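Local coordinates for protein multi-copper Oxidase CueO (Ochrobactrum, PDB 6EVG) that acts as a laccase-like multicopper oxidase, oxidising lignin model compounds and lignosulfonate and probably passing the electrons on to dioxygen, at residues Leu90-Gly94 with Leu95-Ser99; Ile121-Pro124 with Ala125-Asn128; Asn226-Ala230 with Arg231-Val235; Phe436-His439 with Gly440-Phe443. All blocks are in the same frame, centred on the assembly; numbering follows the deposited sequence.

Interaction 1 (Leu90-Gly94 with Leu95-Ser99); sequences LHWHG and LFVPS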
# COMPACT_ATOMS: atom_id res chain seq x y z
N LEU A 90 7.26 8.81 8.48
CA LEU A 90 6.05 8.07 8.05
C LEU A 90 5.35 8.91 6.99
O LEU A 90 5.06 10.09 7.20
CB LEU A 90 5.10 7.77 9.20
CG LEU A 90 5.65 6.79 10.24
CD1 LEU A 90 4.72 6.66 11.42
CD2 LEU A 90 5.91 5.40 9.66
N HIS A 91 5.05 8.27 5.85
CA HIS A 91 4.17 8.80 4.82
C HIS A 91 2.76 8.25 5.06
O HIS A 91 2.58 7.05 5.21
CB HIS A 91 4.70 8.37 3.41
CG HIS A 91 3.75 8.48 2.28
ND1 HIS A 91 2.99 9.59 2.01
CD2 HIS A 91 3.48 7.59 1.27
CE1 HIS A 91 2.26 9.34 0.90
NE2 HIS A 91 2.56 8.15 0.44
N TRP A 92 1.80 9.17 5.10
CA TRP A 92 0.39 8.85 5.34
C TRP A 92 -0.21 8.50 3.96
O TRP A 92 -0.78 9.35 3.27
CB TRP A 92 -0.33 10.01 6.02
CG TRP A 92 0.35 10.61 7.19
CD1 TRP A 92 0.74 11.89 7.29
CD2 TRP A 92 0.70 9.97 8.43
NE1 TRP A 92 1.36 12.12 8.49
CE2 TRP A 92 1.37 10.96 9.22
CE3 TRP A 92 0.54 8.69 8.97
CZ2 TRP A 92 1.86 10.67 10.49
CZ3 TRP A 92 1.05 8.41 10.21
CH2 TRP A 92 1.71 9.40 10.96
N HIS A 93 -0.01 7.24 3.59
CA HIS A 93 -0.30 6.69 2.24
C HIS A 93 -1.80 6.46 2.09
O HIS A 93 -2.33 5.46 2.54
CB HIS A 93 0.53 5.44 2.08
CG HIS A 93 0.60 4.87 0.70
ND1 HIS A 93 1.77 4.26 0.25
CD2 HIS A 93 -0.36 4.74 -0.25
CE1 HIS A 93 1.51 3.77 -0.95
NE2 HIS A 93 0.24 4.04 -1.28
N GLY A 94 -2.45 7.44 1.45
CA GLY A 94 -3.88 7.48 1.29
C GLY A 94 -4.62 8.51 2.08
O GLY A 94 -5.78 8.81 1.83
N LEU A 95 -3.94 9.12 3.06
CA LEU A 95 -4.55 10.19 3.83
C LEU A 95 -4.50 11.48 3.06
O LEU A 95 -3.54 11.73 2.30
CB LEU A 95 -3.81 10.35 5.19
CG LEU A 95 -4.58 10.99 6.31
CD1 LEU A 95 -5.76 10.07 6.73
CD2 LEU A 95 -3.69 11.28 7.49
N PHE A 96 -5.55 12.31 3.18
CA PHE A 96 -5.56 13.60 2.46
C PHE A 96 -5.05 14.69 3.41
O PHE A 96 -5.76 15.12 4.33
CB PHE A 96 -6.93 13.98 1.97
CG PHE A 96 -7.49 13.21 0.79
CD1 PHE A 96 -7.05 11.95 0.41
CD2 PHE A 96 -8.55 13.76 0.10
CE1 PHE A 96 -7.65 11.28 -0.67
CE2 PHE A 96 -9.13 13.08 -0.97
CZ PHE A 96 -8.67 11.86 -1.34
N VAL A 97 -3.82 15.14 3.15
CA VAL A 97 -3.19 16.22 3.92
C VAL A 97 -2.38 17.10 2.98
O VAL A 97 -1.84 16.62 1.98
CB VAL A 97 -2.27 15.69 5.05
CG1 VAL A 97 -3.07 15.04 6.16
CG2 VAL A 97 -1.15 14.80 4.54
N PRO A 98 -2.19 18.36 3.36
CA PRO A 98 -1.16 19.15 2.69
C PRO A 98 0.21 18.58 2.99
O PRO A 98 0.41 17.91 3.99
CB PRO A 98 -1.31 20.56 3.28
CG PRO A 98 -1.98 20.35 4.56
CD PRO A 98 -2.81 19.08 4.47
N SER A 99 1.17 18.87 2.10
CA SER A 99 2.47 18.23 2.22
C SER A 99 3.21 18.56 3.51
O SER A 99 4.01 17.75 3.96
CB SER A 99 3.36 18.53 1.02
OG SER A 99 3.76 19.91 1.07

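Interaction 2 (Ile121-Pro124 with Ala125-Asn128); sequences IQQP and ASFN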
# COMPACT_ATOMS: atom_id res chain seq x y z
N ILE A 121 -9.27 15.55 9.36
CA ILE A 121 -9.66 14.56 8.34
C ILE A 121 -10.90 15.01 7.57
O ILE A 121 -11.91 15.33 8.18
CB ILE A 121 -9.93 13.21 9.02
CG1 ILE A 121 -8.73 12.71 9.86
CG2 ILE A 121 -10.37 12.19 8.00
CD1 ILE A 121 -7.49 12.37 9.10
N GLN A 122 -10.78 15.02 6.23
CA GLN A 122 -11.97 15.28 5.39
C GLN A 122 -11.70 14.62 4.05
O GLN A 122 -11.01 15.15 3.19
CB GLN A 122 -12.25 16.77 5.25
CG GLN A 122 -13.55 17.02 4.49
CD GLN A 122 -13.92 18.45 4.27
OE1 GLN A 122 -13.71 19.33 5.12
NE2 GLN A 122 -14.54 18.73 3.12
N GLN A 123 -12.20 13.38 3.90
CA GLN A 123 -11.93 12.59 2.70
C GLN A 123 -12.90 11.42 2.64
O GLN A 123 -13.49 11.04 3.66
CB GLN A 123 -10.48 12.09 2.67
CG GLN A 123 -10.18 11.05 3.74
CD GLN A 123 -8.72 10.72 3.72
OE1 GLN A 123 -7.90 11.37 4.39
NE2 GLN A 123 -8.34 9.74 2.89
N PRO A 124 -13.01 10.73 1.50
CA PRO A 124 -13.84 9.54 1.44
C PRO A 124 -13.36 8.44 2.34
O PRO A 124 -12.17 8.21 2.48
CB PRO A 124 -13.77 9.14 -0.04
CG PRO A 124 -13.48 10.42 -0.81
CD PRO A 124 -12.54 11.17 0.16
N ALA A 125 -14.33 7.71 2.90
CA ALA A 125 -14.04 6.53 3.70
C ALA A 125 -13.16 5.56 2.91
O ALA A 125 -13.43 5.29 1.74
CB ALA A 125 -15.36 5.86 4.09
N SER A 126 -12.12 5.05 3.55
CA SER A 126 -11.06 4.33 2.83
C SER A 126 -10.15 3.61 3.77
O SER A 126 -10.05 3.92 4.98
CB SER A 126 -10.28 5.32 1.95
OG SER A 126 -9.88 6.47 2.70
N PHE A 127 -9.45 2.64 3.21
CA PHE A 127 -8.43 1.80 3.87
C PHE A 127 -7.06 2.24 3.38
O PHE A 127 -6.70 1.97 2.24
CB PHE A 127 -8.72 0.32 3.58
CG PHE A 127 -7.70 -0.64 4.11
CD1 PHE A 127 -7.31 -0.67 5.44
CD2 PHE A 127 -7.13 -1.61 3.31
CE1 PHE A 127 -6.41 -1.60 5.91
CE2 PHE A 127 -6.21 -2.52 3.77
CZ PHE A 127 -5.88 -2.54 5.08
N ASN A 128 -6.35 2.92 4.26
CA ASN A 128 -5.05 3.55 3.99
C ASN A 128 -3.98 2.92 4.84
O ASN A 128 -4.25 1.99 5.64
CB ASN A 128 -5.18 5.07 4.17
CG ASN A 128 -6.38 5.59 3.41
OD1 ASN A 128 -6.41 5.48 2.18
ND2 ASN A 128 -7.34 6.13 4.12

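Interaction 3 (Asn226-Ala230 with Arg231-Val235); sequences NGANA and RNFHV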
# COMPACT_ATOMS: atom_id res chain seq x y z
N ASN A 226 -0.97 -4.98 -0.08
CA ASN A 226 0.33 -5.54 -0.42
C ASN A 226 1.41 -4.65 0.19
O ASN A 226 1.60 -3.52 -0.26
CB ASN A 226 0.48 -5.65 -1.94
CG ASN A 226 1.83 -6.19 -2.31
OD1 ASN A 226 2.76 -6.23 -1.54
ND2 ASN A 226 1.94 -6.66 -3.58
N GLY A 227 2.05 -5.17 1.24
CA GLY A 227 3.10 -4.45 1.91
C GLY A 227 4.53 -4.94 1.58
O GLY A 227 5.46 -4.61 2.34
N ALA A 228 4.67 -5.70 0.51
CA ALA A 228 5.97 -6.27 0.15
C ALA A 228 6.86 -5.21 -0.54
O ALA A 228 6.38 -4.19 -1.02
CB ALA A 228 5.77 -7.42 -0.82
N ASN A 229 8.17 -5.51 -0.58
CA ASN A 229 9.09 -4.63 -1.30
C ASN A 229 8.80 -4.55 -2.78
O ASN A 229 9.01 -3.52 -3.40
CB ASN A 229 10.54 -5.09 -1.10
CG ASN A 229 11.12 -4.67 0.23
OD1 ASN A 229 10.50 -4.81 1.28
ND2 ASN A 229 12.37 -4.14 0.18
N ALA A 230 8.40 -5.69 -3.36
CA ALA A 230 8.40 -5.82 -4.83
C ALA A 230 7.39 -6.81 -5.38
O ALA A 230 6.85 -6.59 -6.46
CB ALA A 230 9.78 -6.18 -5.36
N ARG A 231 7.17 -7.92 -4.68
CA ARG A 231 6.31 -8.99 -5.17
C ARG A 231 4.91 -8.48 -5.44
O ARG A 231 4.32 -7.80 -4.59
CB ARG A 231 6.24 -10.09 -4.13
CG ARG A 231 5.37 -11.27 -4.49
CD ARG A 231 5.45 -12.40 -3.49
NE ARG A 231 6.72 -13.08 -3.49
CZ ARG A 231 7.04 -14.14 -4.24
NH1 ARG A 231 6.15 -14.64 -5.09
NH2 ARG A 231 8.22 -14.71 -4.13
N ASN A 232 4.32 -8.89 -6.58
CA ASN A 232 2.90 -8.72 -6.85
C ASN A 232 2.19 -9.99 -6.41
O ASN A 232 2.68 -11.12 -6.63
CB ASN A 232 2.63 -8.50 -8.31
CG ASN A 232 3.31 -7.25 -8.83
OD1 ASN A 232 3.21 -6.19 -8.22
ND2 ASN A 232 4.02 -7.37 -9.97
N PHE A 233 1.02 -9.84 -5.77
CA PHE A 233 0.19 -10.96 -5.41
C PHE A 233 -0.95 -11.07 -6.39
O PHE A 233 -1.46 -10.07 -6.88
CB PHE A 233 -0.32 -10.83 -3.96
CG PHE A 233 0.78 -10.94 -2.95
CD1 PHE A 233 1.26 -12.13 -2.51
CD2 PHE A 233 1.38 -9.77 -2.43
CE1 PHE A 233 2.28 -12.24 -1.60
CE2 PHE A 233 2.44 -9.87 -1.56
CZ PHE A 233 2.89 -11.08 -1.12
N HIS A 234 -1.39 -12.32 -6.67
CA HIS A 234 -2.48 -12.56 -7.60
C HIS A 234 -3.34 -13.62 -6.88
O HIS A 234 -3.07 -14.83 -7.03
CB HIS A 234 -1.94 -13.06 -8.95
CG HIS A 234 -0.89 -12.21 -9.56
ND1 HIS A 234 -1.17 -11.04 -10.25
CD2 HIS A 234 0.45 -12.36 -9.57
CE1 HIS A 234 -0.01 -10.51 -10.66
NE2 HIS A 234 0.98 -11.31 -10.27
N VAL A 235 -4.30 -13.16 -6.09
CA VAL A 235 -4.88 -14.00 -5.06
C VAL A 235 -6.21 -14.59 -5.44
O VAL A 235 -7.06 -13.91 -6.03
CB VAL A 235 -4.98 -13.29 -3.69
CG1 VAL A 235 -3.63 -12.77 -3.23
CG2 VAL A 235 -5.98 -12.21 -3.67
O HOH W 1 5.56 -4.73 -8.17

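Interaction 4 (Phe436-His439 with Gly440-Phe443); sequences FHIH and GASF. With EDO (1,2-ethanediol), chain C.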
# COMPACT_ATOMS: atom_id res chain seq x y z
N PHE A 436 2.93 2.31 -9.89
CA PHE A 436 2.98 3.76 -9.76
C PHE A 436 2.30 4.21 -8.49
O PHE A 436 1.16 3.83 -8.27
CB PHE A 436 2.24 4.36 -10.96
CG PHE A 436 2.08 5.85 -10.91
CD1 PHE A 436 3.13 6.68 -11.29
CD2 PHE A 436 0.91 6.45 -10.55
CE1 PHE A 436 2.95 8.05 -11.28
CE2 PHE A 436 0.73 7.80 -10.53
CZ PHE A 436 1.80 8.63 -10.88
N HIS A 437 2.93 5.11 -7.72
CA HIS A 437 2.26 5.76 -6.60
C HIS A 437 2.54 7.25 -6.64
O HIS A 437 3.68 7.67 -6.87
CB HIS A 437 2.72 5.17 -5.23
CG HIS A 437 2.21 5.90 -4.01
ND1 HIS A 437 0.86 6.19 -3.83
CD2 HIS A 437 2.84 6.36 -2.90
CE1 HIS A 437 0.73 6.84 -2.66
NE2 HIS A 437 1.90 6.93 -2.08
N ILE A 438 1.48 8.04 -6.45
CA ILE A 438 1.60 9.49 -6.30
C ILE A 438 1.17 9.88 -4.90
O ILE A 438 0.12 9.47 -4.41
CB ILE A 438 0.83 10.23 -7.41
CG1 ILE A 438 1.12 11.74 -7.34
CG2 ILE A 438 -0.65 9.95 -7.42
CD1 ILE A 438 0.81 12.49 -8.64
N HIS A 439 2.00 10.69 -4.25
CA HIS A 439 1.69 11.31 -2.96
C HIS A 439 0.89 12.60 -3.19
O HIS A 439 1.24 13.37 -4.08
CB HIS A 439 2.93 11.67 -2.17
CG HIS A 439 3.90 10.58 -1.92
ND1 HIS A 439 4.71 10.60 -0.81
CD2 HIS A 439 4.19 9.43 -2.56
CE1 HIS A 439 5.49 9.53 -0.83
NE2 HIS A 439 5.18 8.79 -1.88
N GLY A 440 -0.10 12.85 -2.34
CA GLY A 440 -0.73 14.17 -2.38
C GLY A 440 -1.69 14.45 -3.50
O GLY A 440 -2.10 15.59 -3.69
N ALA A 441 -2.09 13.41 -4.24
CA ALA A 441 -3.03 13.52 -5.32
C ALA A 441 -3.76 12.16 -5.45
O ALA A 441 -3.34 11.17 -4.82
CB ALA A 441 -2.34 13.88 -6.60
N SER A 442 -4.82 12.18 -6.20
CA SER A 442 -5.61 10.98 -6.44
C SER A 442 -5.85 10.86 -7.93
O SER A 442 -5.81 11.85 -8.65
CB SER A 442 -6.92 11.01 -5.68
OG SER A 442 -6.71 11.07 -4.28
N PHE A 443 -6.14 9.64 -8.43
CA PHE A 443 -6.37 9.49 -9.84
C PHE A 443 -7.45 8.45 -10.14
O PHE A 443 -7.81 7.61 -9.29
CB PHE A 443 -5.09 9.17 -10.62
CG PHE A 443 -4.40 7.91 -10.23
CD1 PHE A 443 -4.77 6.68 -10.74
CD2 PHE A 443 -3.34 7.92 -9.32
CE1 PHE A 443 -4.09 5.51 -10.43
CE2 PHE A 443 -2.63 6.77 -8.99
CZ PHE A 443 -3.03 5.57 -9.53
C1 EDO C . 5.34 13.71 1.17
O1 EDO C . 4.27 12.96 0.58
C2 EDO C . 6.71 13.24 0.91
O2 EDO C . 6.82 11.82 1.14

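Interaction 1 (Leu90-Gly94 with Leu95-Ser99)
Trp92 and Leu95 meet across a tight local turn, where edge strand 91-93 of the N-terminal cupredoxin-like domain gives way to the following loop. The evidence for the turn is twofold. Backbone angles at His93 and Gly94 are those of a type II beta turn, and Leu95 N donates to Trp92 O over 3.2 Å. That bond is bent, with an N-H...O angle of 148°, and its donor stands well above the carbonyl plane. Trp92, the first residue of this turn, is also the centre of an inverse gamma turn. Apolar contact backs the turn: the two side chains run alongside each other, Trp92 CB lying 3.6 Å from Leu95 CB and 3.9 Å from Leu95 CD2. With CG set beside the backbone N (chi1 -48°), the indole leans away from Leu95. Its CD1 corner meets Val97 CG2 at 4.4 Å, near the ring plane, and its NE1 bonds Leu101 O. Leu95 also packs on Met150 and Val152 of strand 148-153. Phe96 turns its ring back so that CD1 comes to 3.7 Å from Gly94 O. His91 and His93 flank Trp92; His93 ND1 is hydrogen-bonded to His131 NE2. The sequence His-Trp-His-Gly is the first His-X-His motif of multicopper oxidases, which in relatives supplies ligands to the trinuclear copper cluster.

Interaction 2 (Ile121-Pro124 with Ala125-Asn128)
Pro124 and Ala125 share the most contact, at the bend where the chain leaves an extended loop and enters strand 126-131; Gln123 comes next, its end turned back toward the strand. The Pro124-Ala125 contact is that of directly bonded neighbours, the proline CB standing 3.3 Å from Ala125 N and the alanine CB 3.7 Å from Pro124 C. The polar link across the bend is made at the proline carbonyl. Ser126 OG donates to Pro124 O over 2.9 Å, with the donor tilted 18° from the carbonyl plane. The serine hydroxyl can reach back two residues because OG sits between its own backbone N and carbonyl carbon (chi1 50°). Ser126 OG is also an acceptor: Asn128 ND2 gives it a 2.9 Å bond, the oxygen lying close to the amide plane of the asparagine. A short relay thus runs from Asn128 through Ser126 to Pro124, and the other end of the Asn128 amide, OD1, accepts from Arg269. Gln123 approaches from the opposite direction to Asn128, its NE2 ending 3.6 Å from Ser126 OG without bonding it. Its amide serves the neighbouring loop instead, OE1 accepting from Phe96 N and NE2 donating to Gly94 O, so that both ends are held and the group cannot readily flip. The bend carries the chain from strand 114-120 of one sheet to strand 126-131 of another, a sheet-to-sheet connection of the cupredoxin beta-sandwich.

Interaction 3 (Asn226-Ala230 with Arg231-Val235)
Asn226 and Phe233 meet amide to ring at an angle, inside a loop that opens with an Asx turn and joins strand 219-226 to strand 233-237 in the middle cupredoxin-like domain. The amide and ring planes are 66° apart, and the asparagine comes in at the ring's edge, with ND2 at 3.4 Å from Phe233 CD2. Its extended first torsion (chi1 178°) carries the amide across the mouth of the loop, where each end has work to do. OD1 accepts from Ala228 N at 2.9 Å, which makes the Asx turn. ND2 donates to Arg231 O over 2.8 Å; this bond is almost straight at 176° and lies in both the carbonyl plane and the amide plane. Ile264 O takes a further bond from ND2, so the buried amide is fixed in rotation. Ala228 adds an apolar touch, CB to Phe233 CE2 at 4.2 Å. Over one face of the phenyl ring, toward its rim, passes the arginine CG. Beyond it the Arg231 chain bends at chi3 and leaves the loop, its guanidinium forming a salt bridge with Asp177 and bonding Gly200 O and Gly288 O. Asn229 points elsewhere, ND2 to Glu494, a neighbour in sequence of the copper ligand His495. The polar end of Asn232 has its strongest partner in Asp290. A water joins the two segments by donating twice, to Ala230 O and to Asn232 OD1, each at 2.8 Å.

Interaction 4 (Phe436-His439 with Gly440-Phe443)
The chain turns sharply through His439, Gly440 and Ala441, so that the runs 436-439 and 440-443 point 137° apart and bring Phe436 and Ile438 opposite Ala441 and Phe443; Gly440 supplies the positive phi of the turn. Apolar side chains fill the inner angle. The two phenyl rings slide past each other obliquely, centroids 5.8 Å apart and planes at 59°, with Phe443 CE2 at the edge of the Phe436 ring, 3.8 Å from Phe436 CE2. Both branches of Ile438 take part: CG2 meets the edge of the Phe443 ring, 3.9 Å from Phe443 CD2, while CD1 reaches Ala441 CB at 4.0 Å. On the outer side His439 ND1 donates over 2.8 Å to O1 of a 1,2-ethanediol, probably from the crystallisation liquor. That oxygen lies in the plane of the imidazole, and the diol also bonds Asp102 and Gly103. His439 NE2 is hydrogen-bonded to His489 NE2. Strands 434-438 and 442-448 belong to different sheets of the C-terminal cupredoxin-like domain. Between those sheets Phe436 and Ile438 pack on Trp425 of strand 422-428, and Phe436 and Phe443 on Ile472 of strand 469-475.

How the interactions relate
Interactions 1 and 4 face each other across the junction of the first and third cupredoxin-like domains, centres about 10 Å apart. His91 NE2 and His437 NE2 lie 2.9 Å apart as a probable hydrogen bond, and the rings of His91 and His439 stack, as do those of His93 and His437. In relatives, the histidines of these His-X-His motifs ligate the trinuclear copper cluster. The centre of interaction 2 lies about 11 Å from that of interaction 1, and both reach the same sheet. Interaction 3, about 7 Å from interactions 1 and 2 at the nearest atoms, belongs to the middle domain. A bound copper is about 8 Å from the side chain of Ala230 and one is about 9 Å from that of Phe436.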